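Local structure of GTP pyrophosphokinase YjbM (Bacillus subtilis, 5DEC) at residues 16-20 with 74-80; 150-154 with 187-191. The protein makes the stringent-response alarmones pppGpp and ppGpp by transferring pyrophosphate from ATP to GTP or GDP, working as an allosterically regulated homotetramer. All coordinates share one frame; numbering follows the deposited sequence.

Contact 1: residues 16-20 with 74-80; sequences FLVPY and IETMQDI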
loop_
_atom_site.group_PDB
_atom_site.type_symbol
_atom_site.label_atom_id
_atom_site.label_comp_id
_atom_site.label_asym_id
_atom_site.label_seq_id
_atom_site.Cartn_x
_atom_site.Cartn_y
_atom_site.Cartn_z
ATOM N N PHE B 16 20.963 -2.930 11.270
ATOM C CA PHE B 16 21.755 -1.946 10.519
ATOM C C PHE B 16 20.973 -1.351 9.341
ATOM O O PHE B 16 21.166 -0.199 8.969
ATOM C CB PHE B 16 23.038 -2.603 9.996
ATOM C CG PHE B 16 23.827 -1.754 9.022
ATOM C CD1 PHE B 16 24.589 -0.686 9.466
ATOM C CD2 PHE B 16 23.835 -2.056 7.668
ATOM C CE1 PHE B 16 25.315 0.084 8.574
ATOM C CE2 PHE B 16 24.562 -1.292 6.774
ATOM C CZ PHE B 16 25.304 -0.222 7.230
ATOM N N LEU B 17 20.107 -2.154 8.745
ATOM C CA LEU B 17 19.414 -1.751 7.529
ATOM C C LEU B 17 18.100 -1.022 7.790
ATOM O O LEU B 17 17.534 -0.410 6.878
ATOM C CB LEU B 17 19.152 -2.980 6.663
ATOM C CG LEU B 17 20.404 -3.671 6.116
ATOM C CD1 LEU B 17 19.997 -4.880 5.307
ATOM C CD2 LEU B 17 21.227 -2.720 5.247
ATOM N N VAL B 18 17.617 -1.093 9.029
ATOM C CA VAL B 18 16.345 -0.463 9.392
ATOM C C VAL B 18 16.274 1.021 8.978
ATOM O O VAL B 18 15.307 1.425 8.325
ATOM C CB VAL B 18 16.059 -0.584 10.908
ATOM C CG1 VAL B 18 14.992 0.395 11.313
ATOM C CG2 VAL B 18 15.632 -2.004 11.268
ATOM N N PRO B 19 17.298 1.828 9.317
ATOM C CA PRO B 19 17.202 3.232 8.885
ATOM C C PRO B 19 17.189 3.397 7.365
ATOM O O PRO B 19 16.551 4.325 6.862
ATOM C CB PRO B 19 18.471 3.875 9.449
ATOM C CG PRO B 19 18.975 2.925 10.475
ATOM C CD PRO B 19 18.546 1.573 10.056
ATOM N N TYR B 20 17.914 2.536 6.657
ATOM C CA TYR B 20 17.961 2.618 5.200
ATOM C C TYR B 20 16.593 2.332 4.616
ATOM O O TYR B 20 16.145 3.020 3.691
ATOM C CB TYR B 20 18.992 1.640 4.630
ATOM C CG TYR B 20 20.400 2.061 4.938
ATOM C CD1 TYR B 20 21.075 2.954 4.108
ATOM C CD2 TYR B 20 21.052 1.601 6.083
ATOM C CE1 TYR B 20 22.369 3.352 4.390
ATOM C CE2 TYR B 20 22.340 1.992 6.368
ATOM C CZ TYR B 20 22.994 2.869 5.525
ATOM O OH TYR B 20 24.275 3.263 5.818
ATOM N N ILE B 74 31.314 0.063 5.520
ATOM C CA ILE B 74 30.307 -0.234 4.497
ATOM C C ILE B 74 29.341 0.943 4.455
ATOM O O ILE B 74 28.751 1.237 3.423
ATOM C CB ILE B 74 29.546 -1.554 4.749
ATOM C CG1 ILE B 74 28.837 -1.505 6.101
ATOM C CG2 ILE B 74 30.493 -2.753 4.687
ATOM C CD1 ILE B 74 28.275 -2.822 6.549
ATOM N N GLU B 75 29.240 1.652 5.573
ATOM C CA GLU B 75 28.332 2.772 5.714
ATOM C C GLU B 75 28.712 3.895 4.744
ATOM O O GLU B 75 27.997 4.887 4.624
ATOM C CB GLU B 75 28.381 3.287 7.148
ATOM C CG GLU B 75 28.995 2.283 8.118
ATOM C CD GLU B 75 28.733 2.620 9.569
ATOM O OE1 GLU B 75 28.899 3.800 9.947
ATOM O OE2 GLU B 75 28.364 1.700 10.330
ATOM N N THR B 76 29.844 3.730 4.062
ATOM C CA THR B 76 30.313 4.679 3.057
ATOM C C THR B 76 29.691 4.376 1.707
ATOM O O THR B 76 29.708 5.212 0.804
ATOM C CB THR B 76 31.855 4.646 2.912
ATOM O OG1 THR B 76 32.456 4.456 4.200
ATOM C CG2 THR B 76 32.374 5.935 2.295
ATOM N N MET B 77 29.163 3.162 1.572
ATOM C CA MET B 77 28.513 2.732 0.340
ATOM C C MET B 77 27.319 3.634 0.043
ATOM O O MET B 77 26.463 3.870 0.903
ATOM C CB MET B 77 28.083 1.264 0.442
ATOM C CG MET B 77 27.845 0.573 -0.889
ATOM S SD MET B 77 27.603 -1.212 -0.714
ATOM C CE MET B 77 29.157 -1.671 0.070
ATOM N N GLN B 78 27.277 4.146 -1.180
ATOM C CA GLN B 78 26.313 5.171 -1.542
ATOM C C GLN B 78 24.957 4.618 -1.960
ATOM O O GLN B 78 23.992 5.372 -2.066
ATOM C CB GLN B 78 26.865 6.018 -2.678
ATOM C CG GLN B 78 28.044 6.865 -2.288
ATOM C CD GLN B 78 28.514 7.711 -3.443
ATOM O OE1 GLN B 78 28.368 7.323 -4.607
ATOM N NE2 GLN B 78 29.083 8.871 -3.136
ATOM N N ASP B 79 24.884 3.317 -2.224
ATOM C CA ASP B 79 23.670 2.757 -2.811
ATOM C C ASP B 79 23.090 1.587 -2.024
ATOM O O ASP B 79 22.381 0.749 -2.578
ATOM C CB ASP B 79 23.944 2.306 -4.241
ATOM C CG ASP B 79 24.975 1.203 -4.308
ATOM O OD1 ASP B 79 25.850 1.145 -3.419
ATOM O OD2 ASP B 79 24.904 0.386 -5.245
ATOM N N ILE B 80 23.355 1.551 -0.726
ATOM C CA ILE B 80 22.677 0.604 0.132
ATOM C C ILE B 80 21.186 0.878 0.024
ATOM O O ILE B 80 20.375 -0.047 -0.135
ATOM C CB ILE B 80 23.178 0.712 1.577
ATOM C CG1 ILE B 80 24.641 0.277 1.632
ATOM C CG2 ILE B 80 22.334 -0.149 2.509
ATOM C CD1 ILE B 80 25.324 0.606 2.936
HETATM O O HOH W 1 25.574 4.127 3.800
#
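F16, L17 and Y20, on one side of helix 11-38, meet I74 and I80 in a mainly apolar contact that a single water extends, joining the N-terminal helix to the loop that leads into strand 81-87; the poorly ordered E75 lies at its exposed margin. The centre is I80: its CG2 methyl lies over one face of the Y20 ring, 3.8 Å from the centroid and 16° off the ring normal, a CH-pi contact. L17 CD2 reaches the same methyl at 3.9 Å. A branched isoleucine suits this place because CG2 can cover the face of Y20 while CD1 reaches the phenol end of that ring and the edge of F16. In F16, CG stands anti to the backbone N (chi1 171°), sending the ring out to I74, whose CG1 lies 3.9 Å from F16 CZ. The loop belongs to the nucleotidyltransferase-like fold of RelA/SpoT synthetases and carries D79, a ligand of magnesium and ATP, just before I80; D79 also forms salt bridges with K55 and K63. Tyrosine suits its place because it combines a flat apolar face for I80 with a terminal hydroxyl: Y20 OH donates to a water at 2.6 Å, and that water gives hydrogens to E75 O and M77 O. A leucine in place of Y20 would probably leave this water without its donor and deprive the I80 methyl of the aromatic face beneath it.

Contact 2: residues 150-154 with 187-191; sequences RTLAM and ASRLD
T151 and D191 approach each other from opposite directions: T151 OG1 donates to D191 OD2 at 2.6 Å, reaching the carboxylate oxygen on its syn side and 25° out of the carboxylate plane. The threonine torsion explains how one hydroxyl does two jobs. With chi1 at 60°, OG1 sits between the backbone N and the carbonyl carbon, where it also accepts from M154 N at 3.2 Å. T151 is thus the N-cap of helix 152-167, and with M154 it forms a capping box where strand 139-151 turns into that helix. With CG anti to the carbonyl carbon (chi1 -68°) and the chain extended at chi2, M154 brings SD back beside the cap, where T151 N makes a weak bond to it. Threonine suits the place because its hydroxyl can cap the helix and donate at once, while the side chain also packs on V90 and I93 of helix 90-102. D191 OD2 has a second partner in R124, whose salt bridge would be expected to stabilise the buried carboxylate as an anion. Beside this polar pair the helices come close through small residues: A153 CB lies 4.2 Å from A187 CB, and the CA atoms of A153 and A187 are only 5.5 Å apart, a spacing that small methyls permit. L190 CD2 approaches A153 CB at 4.4 Å, and L190 also packs on A186 of a neighbouring subunit.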
loop_
_atom_site.group_PDB
_atom_site.type_symbol
_atom_site.label_atom_id
_atom_site.label_comp_id
_atom_site.label_asym_id
_atom_site.label_seq_id
_atom_site.Cartn_x
_atom_site.Cartn_y
_atom_site.Cartn_z
ATOM N N ARG B 150 15.719 7.858 -14.998
ATOM C CA ARG B 150 15.816 7.126 -16.263
ATOM C C ARG B 150 14.570 7.314 -17.079
ATOM O O ARG B 150 13.497 7.443 -16.515
ATOM C CB ARG B 150 15.982 5.619 -16.014
ATOM C CG ARG B 150 17.158 5.191 -15.174
ATOM C CD ARG B 150 17.028 3.713 -14.856
ATOM N NE ARG B 150 18.256 3.143 -14.324
ATOM C CZ ARG B 150 18.398 1.865 -14.009
ATOM N NH1 ARG B 150 17.383 1.028 -14.178
ATOM N NH2 ARG B 150 19.560 1.419 -13.555
ATOM N N THR B 151 14.675 7.271 -18.406
ATOM C CA THR B 151 13.454 7.113 -19.189
ATOM C C THR B 151 12.980 5.681 -19.043
ATOM O O THR B 151 13.733 4.817 -18.586
ATOM C CB THR B 151 13.626 7.437 -20.696
ATOM O OG1 THR B 151 14.611 6.562 -21.256
ATOM C CG2 THR B 151 14.078 8.889 -20.906
ATOM N N LEU B 152 11.732 5.442 -19.429
ATOM C CA LEU B 152 11.158 4.110 -19.442
ATOM C C LEU B 152 12.012 3.135 -20.268
ATOM O O LEU B 152 12.244 1.996 -19.858
ATOM C CB LEU B 152 9.725 4.163 -19.993
ATOM C CG LEU B 152 8.696 4.957 -19.161
ATOM C CD1 LEU B 152 7.369 5.183 -19.913
ATOM C CD2 LEU B 152 8.443 4.261 -17.840
ATOM N N ALA B 153 12.457 3.588 -21.437
ATOM C CA ALA B 153 13.226 2.755 -22.349
ATOM C C ALA B 153 14.617 2.435 -21.800
ATOM O O ALA B 153 15.088 1.303 -21.910
ATOM C CB ALA B 153 13.331 3.441 -23.711
ATOM N N MET B 154 15.275 3.439 -21.215
ATOM C CA MET B 154 16.532 3.241 -20.476
ATOM C C MET B 154 16.359 2.226 -19.350
ATOM O O MET B 154 17.220 1.379 -19.112
ATOM C CB MET B 154 16.999 4.564 -19.855
ATOM C CG MET B 154 17.437 5.613 -20.845
ATOM S SD MET B 154 17.468 7.272 -20.116
ATOM C CE MET B 154 18.455 7.119 -18.704
ATOM N N ALA B 187 16.801 1.382 -28.051
ATOM C CA ALA B 187 16.136 2.130 -26.975
ATOM C C ALA B 187 16.447 3.628 -27.080
ATOM O O ALA B 187 15.588 4.472 -26.864
ATOM C CB ALA B 187 16.561 1.599 -25.589
ATOM N N SER B 188 17.705 3.943 -27.365
ATOM C CA SER B 188 18.115 5.324 -27.564
ATOM C C SER B 188 17.370 5.976 -28.741
ATOM O O SER B 188 16.905 7.126 -28.645
ATOM C CB SER B 188 19.630 5.397 -27.794
ATOM O OG SER B 188 20.030 6.739 -27.985
ATOM N N ARG B 189 17.219 5.243 -29.843
ATOM C CA ARG B 189 16.483 5.819 -30.960
ATOM C C ARG B 189 15.014 6.037 -30.645
ATOM O O ARG B 189 14.427 7.011 -31.092
ATOM C CB ARG B 189 16.576 4.953 -32.219
ATOM C CG ARG B 189 17.914 5.103 -32.944
ATOM C CD ARG B 189 17.868 4.373 -34.277
ATOM N NE ARG B 189 17.901 2.929 -34.092
ATOM C CZ ARG B 189 19.000 2.184 -34.088
ATOM N NH1 ARG B 189 20.190 2.735 -34.279
ATOM N NH2 ARG B 189 18.893 0.874 -33.906
ATOM N N LEU B 190 14.419 5.128 -29.883
ATOM C CA LEU B 190 13.041 5.317 -29.464
ATOM C C LEU B 190 12.916 6.595 -28.648
ATOM O O LEU B 190 11.992 7.374 -28.869
ATOM C CB LEU B 190 12.543 4.101 -28.667
ATOM C CG LEU B 190 11.171 4.221 -27.996
ATOM C CD1 LEU B 190 10.109 4.558 -29.032
ATOM C CD2 LEU B 190 10.828 2.933 -27.271
ATOM N N ASP B 191 13.838 6.815 -27.711
ATOM C CA ASP B 191 13.790 8.028 -26.895
ATOM C C ASP B 191 13.934 9.282 -27.768
ATOM O O ASP B 191 13.266 10.278 -27.523
ATOM C CB ASP B 191 14.869 8.006 -25.806
ATOM C CG ASP B 191 14.399 7.283 -24.536
ATOM O OD1 ASP B 191 13.165 7.153 -24.334
ATOM O OD2 ASP B 191 15.268 6.814 -23.759
#

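How the contacts relate
Both contacts are largely buried, yet they lie on opposite sides of the chain's centre, with centres about 30 Å apart, and share no helix or strand. Contact 1 fixes a long N-terminal helix to a loop and includes one exposed residue, E75; every residue touching in contact 2 is buried, where the end of a strand and the start of a helix pack on helix 174-202. Their chemistry differs accordingly. Aromatic rings and branched aliphatic chains dominate contact 1, and its polar link runs through water, whereas contact 2 uses a direct hydroxyl-carboxylate bond beside small alanines. V18, beside contact 1, packs on a second subunit, whereas L190, part of contact 2, packs on a third.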